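Local coordinates for uncharacterized protein (Eubacterium rectale, PDB 5COZ) that is of unknown function but probably is a YycH-like regulatory lipoprotein of a gut bacterium, at residues 14-17 with 18-22; 25-28 with 29-32. All coordinates share one frame; numbering follows the deposited sequence.

Interaction 1 of 2, residues 14-17 with 18-22; sequences NDYE and NVLNS
The carbonyl oxygen of D15 takes the backbone N-H of V19, with D15 O 2.9 Å from V19 N. CG2 of the same valine rests against that oxygen. The D15 side chain turns onto the chain ahead of it: with chi1 at 164° the carboxylate is swung to the carbonyl side, and OD2 receives the N-H of N18, D15 OD2 to N18 N being 3.0 Å, on the anti side of the carboxylate. This is an N-cap, D15 closing the start of helix 16-22; a carboxylate here probably also suits the positive end of the helix dipole. N18 sets its amide across the carboxylate, the two planes 70° apart, while its ND2 bonds to D12 O. One residue on, Y16 O accepts from L20 N, and the leucine lies over one face of the Y16 ring. L20 CD1 makes an off-centre CH-pi contact, 4.1 Å from the Y16 ring centroid, and comes within 3.7 Å of Y16 CZ. Both side chains also touch helix 276-288. Without the Y16 ring, as with an alanine here, L20 is likely to lose the face it lies on and a gap to open beside S281 and V284. Further along, S22 OG donates to V19 O.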
ATOM      1  N   ASN A  14     -10.840   1.590 -26.729  1.00 34.03           N
ATOM      2  CA  ASN A  14     -11.795   1.820 -25.647  1.00 31.92           C
ATOM      3  C   ASN A  14     -13.053   0.921 -25.743  1.00 31.25           C
ATOM      4  O   ASN A  14     -14.008   1.178 -25.030  1.00 31.06           O
ATOM      5  CB  ASN A  14     -12.180   3.306 -25.587  1.00 32.75           C
ATOM      6  CG  ASN A  14     -11.002   4.222 -25.346  1.00 61.48           C
ATOM      7  OD1 ASN A  14     -10.431   4.278 -24.247  1.00 52.17           O
ATOM      8  ND2 ASN A  14     -10.600   4.951 -26.380  1.00 55.19           N
ATOM      9  N   ASP A  15     -13.059  -0.142 -26.571  1.00 25.22           N
ATOM     10  CA  ASP A  15     -14.208  -1.080 -26.624  1.00 23.19           C
ATOM     11  C   ASP A  15     -13.977  -2.169 -25.554  1.00 21.35           C
ATOM     12  O   ASP A  15     -12.847  -2.631 -25.419  1.00 19.15           O
ATOM     13  CB  ASP A  15     -14.375  -1.667 -28.032  1.00 26.06           C
ATOM     14  CG  ASP A  15     -15.263  -2.889 -28.096  1.00 35.20           C
ATOM     15  OD1 ASP A  15     -16.495  -2.722 -28.196  1.00 38.08           O
ATOM     16  OD2 ASP A  15     -14.721  -4.015 -28.080  1.00 33.19           O
ATOM     17  N   TYR A  16     -15.026  -2.578 -24.809  1.00 16.56           N
ATOM     18  CA  TYR A  16     -14.874  -3.561 -23.711  1.00 15.03           C
ATOM     19  C   TYR A  16     -14.326  -4.930 -24.181  1.00 19.39           C
ATOM     20  O   TYR A  16     -13.403  -5.454 -23.552  1.00 17.92           O
ATOM     21  CB  TYR A  16     -16.180  -3.725 -22.909  1.00 15.42           C
ATOM     22  CG  TYR A  16     -16.156  -4.838 -21.875  1.00 15.35           C
ATOM     23  CD1 TYR A  16     -15.221  -4.841 -20.842  1.00 15.95           C
ATOM     24  CD2 TYR A  16     -17.098  -5.858 -21.903  1.00 17.22           C
ATOM     25  CE1 TYR A  16     -15.198  -5.860 -19.888  1.00 16.45           C
ATOM     26  CE2 TYR A  16     -17.090  -6.879 -20.957  1.00 17.97           C
ATOM     27  CZ  TYR A  16     -16.136  -6.880 -19.952  1.00 19.80           C
ATOM     28  OH  TYR A  16     -16.147  -7.888 -19.017  1.00 18.02           O
ATOM     29  N   GLU A  17     -14.843  -5.490 -25.280  1.00 17.60           N
ATOM     30  CA  GLU A  17     -14.331  -6.773 -25.766  1.00 16.98           C
ATOM     31  C   GLU A  17     -12.870  -6.676 -26.206  1.00 19.55           C
ATOM     32  O   GLU A  17     -12.114  -7.617 -25.976  1.00 18.82           O
ATOM     33  CB  GLU A  17     -15.203  -7.299 -26.918  1.00 19.31           C
ATOM     34  CG  GLU A  17     -16.515  -7.911 -26.442  1.00 32.43           C
ATOM     35  CD  GLU A  17     -16.431  -9.091 -25.485  1.00 58.51           C
ATOM     36  OE1 GLU A  17     -15.559  -9.973 -25.678  1.00 48.12           O
ATOM     37  OE2 GLU A  17     -17.261  -9.141 -24.549  1.00 54.22           O
ATOM     38  N   ASN A  18     -12.456  -5.539 -26.794  1.00 16.94           N
ATOM     39  CA  ASN A  18     -11.060  -5.310 -27.186  1.00 16.01           C
ATOM     40  C   ASN A  18     -10.176  -5.202 -25.941  1.00 16.98           C
ATOM     41  O   ASN A  18      -9.035  -5.696 -25.927  1.00 15.53           O
ATOM     42  CB  ASN A  18     -10.925  -4.045 -28.041  1.00 19.78           C
ATOM     43  CG  ASN A  18     -11.320  -4.254 -29.479  1.00 39.36           C
ATOM     44  OD1 ASN A  18     -11.407  -5.382 -29.975  1.00 32.64           O
ATOM     45  ND2 ASN A  18     -11.588  -3.165 -30.172  1.00 33.90           N
ATOM     46  N   VAL A  19     -10.719  -4.567 -24.893  1.00 13.85           N
ATOM     47  CA  VAL A  19      -9.995  -4.435 -23.628  1.00 12.36           C
ATOM     48  C   VAL A  19      -9.778  -5.838 -23.038  1.00 14.19           C
ATOM     49  O   VAL A  19      -8.660  -6.161 -22.605  1.00 11.82           O
ATOM     50  CB  VAL A  19     -10.729  -3.477 -22.648  1.00 15.10           C
ATOM     51  CG1 VAL A  19     -10.260  -3.672 -21.205  1.00 14.25           C
ATOM     52  CG2 VAL A  19     -10.559  -2.016 -23.078  1.00 15.46           C
ATOM     53  N   LEU A  20     -10.827  -6.690 -23.033  1.00 12.17           N
ATOM     54  CA  LEU A  20     -10.643  -8.060 -22.535  1.00 12.69           C
ATOM     55  C   LEU A  20      -9.555  -8.785 -23.290  1.00 15.86           C
ATOM     56  O   LEU A  20      -8.711  -9.432 -22.666  1.00 14.71           O
ATOM     57  CB  LEU A  20     -11.936  -8.888 -22.602  1.00 13.12           C
ATOM     58  CG  LEU A  20     -12.999  -8.566 -21.573  1.00 16.44           C
ATOM     59  CD1 LEU A  20     -14.244  -9.410 -21.814  1.00 17.84           C
ATOM     60  CD2 LEU A  20     -12.472  -8.806 -20.164  1.00 13.58           C
ATOM     61  N   ASN A  21      -9.547  -8.676 -24.633  0.50 13.65           N
ATOM     62  CA  ASN A  21      -8.541  -9.341 -25.450  0.50 13.45           C
ATOM     63  C   ASN A  21      -7.134  -8.826 -25.122  0.50 15.17           C
ATOM     64  O   ASN A  21      -6.192  -9.626 -25.052  0.50 15.29           O
ATOM     65  CB  ASN A  21      -8.847  -9.167 -26.931  0.50 15.46           C
ATOM     66  CG  ASN A  21      -7.930  -9.962 -27.819  0.50 28.23           C
ATOM     67  OD1 ASN A  21      -7.857 -11.193 -27.737  0.50 22.06           O
ATOM     68  ND2 ASN A  21      -7.165  -9.267 -28.638  0.50 20.79           N
ATOM     69  N   SER A  22      -6.997  -7.507 -24.859  1.00 12.61           N
ATOM     70  CA  SER A  22      -5.708  -6.897 -24.520  1.00 11.78           C
ATOM     71  C   SER A  22      -5.180  -7.451 -23.180  1.00 13.75           C
ATOM     72  O   SER A  22      -3.976  -7.488 -22.979  1.00 12.42           O
ATOM     73  CB  SER A  22      -5.821  -5.375 -24.447  1.00 12.56           C
ATOM     74  OG  SER A  22      -6.383  -4.908 -23.223  1.00 13.79           O
TER

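Interaction 2 of 2, residues 25-28 with 29-32; sequences EEQI and GKLP
E25 folds its side chain over the K30 backbone, its CG 3.6 Å from K30 O. The bend at chi2 (-72°) brings the carboxylate back alongside the lysine, where E25 OE1 lies 3.9 Å from both CB and CE of K30. The charged ends do not meet: E25 OE1 and K30 NZ are 4.8 Å apart, so any attraction between them is probably a general one rather than a salt bridge. The lysine chain bends at chi3 and chi4 and passes Q27 on its way, its CD against the Q27 amide oxygen, OE1. Beneath these side chains the backbone makes a short 3-10 turn in the loop between helix 16-22 and strand 34-40. Two i to i+3 bonds form it: K30 N donates to Q27 O at 3.0 Å, and L31 N to I28 O at 3.2 Å. A water also donates to I28 O and to L31 O, 2.9 Å from each, giving the I28 carbonyl a second donor. The apolar side of the turn faces inward. I28 CG1 meets L31 CD1 at 3.8 Å, and both residues pack on I51 and Y57, the hydroxyl of Y57 being hydrogen-bonded to E25 O. The other methyl of the leucine, CD2, reaches back to E25 CB.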
ATOM      1  N   GLU A  25      -2.883 -11.474 -22.899  1.00 11.35           N
ATOM      2  CA  GLU A  25      -1.532 -11.660 -23.446  1.00 11.48           C
ATOM      3  C   GLU A  25      -0.865 -12.935 -22.894  1.00 14.54           C
ATOM      4  O   GLU A  25      -0.916 -13.200 -21.682  1.00 12.95           O
ATOM      5  CB  GLU A  25      -0.656 -10.449 -23.096  1.00 13.08           C
ATOM      6  CG  GLU A  25      -1.013  -9.201 -23.892  1.00 16.01           C
ATOM      7  CD  GLU A  25      -0.633  -9.231 -25.361  1.00 22.13           C
ATOM      8  OE1 GLU A  25       0.107 -10.150 -25.780  1.00 19.11           O
ATOM      9  OE2 GLU A  25      -1.048  -8.306 -26.093  1.00 23.57           O
ATOM     10  N   GLU A  26      -0.227 -13.710 -23.776  1.00 12.45           N
ATOM     11  CA  GLU A  26       0.456 -14.945 -23.371  0.50 12.11           C
ATOM     12  C   GLU A  26       1.684 -14.632 -22.503  1.00 14.51           C
ATOM     13  O   GLU A  26       2.071 -15.463 -21.690  1.00 13.73           O
ATOM     14  CB  GLU A  26       0.839 -15.821 -24.591  0.50 14.24           C
ATOM     15  CG  GLU A  26       1.896 -15.241 -25.513  0.50 26.14           C
ATOM     16  CD  GLU A  26       2.350 -16.148 -26.641  0.50 48.67           C
ATOM     17  OE1 GLU A  26       1.484 -16.635 -27.405  0.50 40.10           O
ATOM     18  OE2 GLU A  26       3.579 -16.343 -26.783  0.50 38.68           O
ATOM     19  N   GLN A  27       2.283 -13.426 -22.660  1.00 11.94           N
ATOM     20  CA  GLN A  27       3.417 -12.970 -21.860  1.00 12.03           C
ATOM     21  C   GLN A  27       2.950 -11.877 -20.937  1.00 12.55           C
ATOM     22  O   GLN A  27       2.389 -10.868 -21.387  1.00 13.75           O
ATOM     23  CB  GLN A  27       4.573 -12.483 -22.735  1.00 14.89           C
ATOM     24  CG  GLN A  27       5.170 -13.626 -23.553  1.00 17.97           C
ATOM     25  CD  GLN A  27       6.335 -13.184 -24.396  1.00 33.63           C
ATOM     26  OE1 GLN A  27       6.988 -12.172 -24.124  1.00 24.62           O
ATOM     27  NE2 GLN A  27       6.641 -13.960 -25.416  1.00 36.40           N
ATOM     28  N   ILE A  28       3.164 -12.076 -19.643  1.00 10.27           N
ATOM     29  CA  ILE A  28       2.678 -11.128 -18.632  1.00  8.59           C
ATOM     30  C   ILE A  28       3.250  -9.706 -18.846  1.00 11.00           C
ATOM     31  O   ILE A  28       2.540  -8.719 -18.646  1.00 10.16           O
ATOM     32  CB  ILE A  28       2.951 -11.670 -17.207  1.00 10.10           C
ATOM     33  CG1 ILE A  28       2.059 -10.967 -16.182  1.00  9.90           C
ATOM     34  CG2 ILE A  28       4.444 -11.574 -16.820  1.00 12.28           C
ATOM     35  CD1 ILE A  28       2.106 -11.638 -14.801  1.00 10.72           C
ATOM     36  N   GLY A  29       4.487  -9.636 -19.310  1.00 11.69           N
ATOM     37  CA  GLY A  29       5.169  -8.375 -19.570  1.00 11.99           C
ATOM     38  C   GLY A  29       4.594  -7.600 -20.736  1.00 16.11           C
ATOM     39  O   GLY A  29       4.894  -6.412 -20.879  1.00 15.64           O
ATOM     40  N   LYS A  30       3.708  -8.227 -21.538  1.00 13.08           N
ATOM     41  CA  LYS A  30       3.081  -7.552 -22.683  1.00 12.65           C
ATOM     42  C   LYS A  30       1.670  -7.014 -22.383  1.00 14.96           C
ATOM     43  O   LYS A  30       1.057  -6.367 -23.238  1.00 15.68           O
ATOM     44  CB  LYS A  30       3.061  -8.476 -23.899  1.00 15.67           C
ATOM     45  CG  LYS A  30       4.475  -8.624 -24.484  1.00 19.92           C
ATOM     46  CD  LYS A  30       4.557  -9.558 -25.700  1.00 26.98           C
ATOM     47  CE  LYS A  30       3.712  -9.159 -26.894  1.00 42.27           C
ATOM     48  NZ  LYS A  30       3.914  -7.737 -27.294  1.00 51.99           N
ATOM     49  N   LEU A  31       1.171  -7.231 -21.151  1.00 10.64           N
ATOM     50  CA  LEU A  31      -0.128  -6.674 -20.772  1.00  8.65           C
ATOM     51  C   LEU A  31      -0.023  -5.177 -20.777  1.00 12.30           C
ATOM     52  O   LEU A  31       1.050  -4.634 -20.487  1.00 12.00           O
ATOM     53  CB  LEU A  31      -0.521  -7.148 -19.352  1.00  7.73           C
ATOM     54  CG  LEU A  31      -0.833  -8.629 -19.193  1.00 10.83           C
ATOM     55  CD1 LEU A  31      -0.841  -8.995 -17.708  1.00  9.42           C
ATOM     56  CD2 LEU A  31      -2.197  -8.997 -19.829  1.00 10.81           C
ATOM     57  N   PRO A  32      -1.143  -4.482 -21.025  1.00 10.95           N
ATOM     58  CA  PRO A  32      -1.115  -3.022 -20.937  1.00 10.94           C
ATOM     59  C   PRO A  32      -0.961  -2.578 -19.484  1.00 13.78           C
ATOM     60  O   PRO A  32      -1.181  -3.393 -18.575  1.00 13.75           O
ATOM     61  CB  PRO A  32      -2.480  -2.610 -21.506  1.00 12.45           C
ATOM     62  CG  PRO A  32      -3.368  -3.786 -21.279  1.00 16.48           C
ATOM     63  CD  PRO A  32      -2.481  -4.998 -21.382  1.00 13.29           C
TER
HETATM   64  O   HOH W   1       2.718  -5.848 -18.428  1.00 14.18           O

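Near the N terminus of the modelled chain, interaction 1 comes first, spanning the start and body of helix 16-22. Interaction 2 follows in the loop leading from that helix to strand 34-40. The two lie in series, neither enclosing nor crossing the other, and each closes just a short local turn. Their centres are about 14 Å apart, yet they touch: S22 O, at the end of the helix, packs against P32 CD and L31 CD2. Interaction 1 faces helix 276-288 and strand 34-40, whereas interaction 2 leans on I51 and Y57, at the two ends of the link between strands 43-50 and 58-66. Between them they tie the N-terminal helix and its following loop to these parts of the fold.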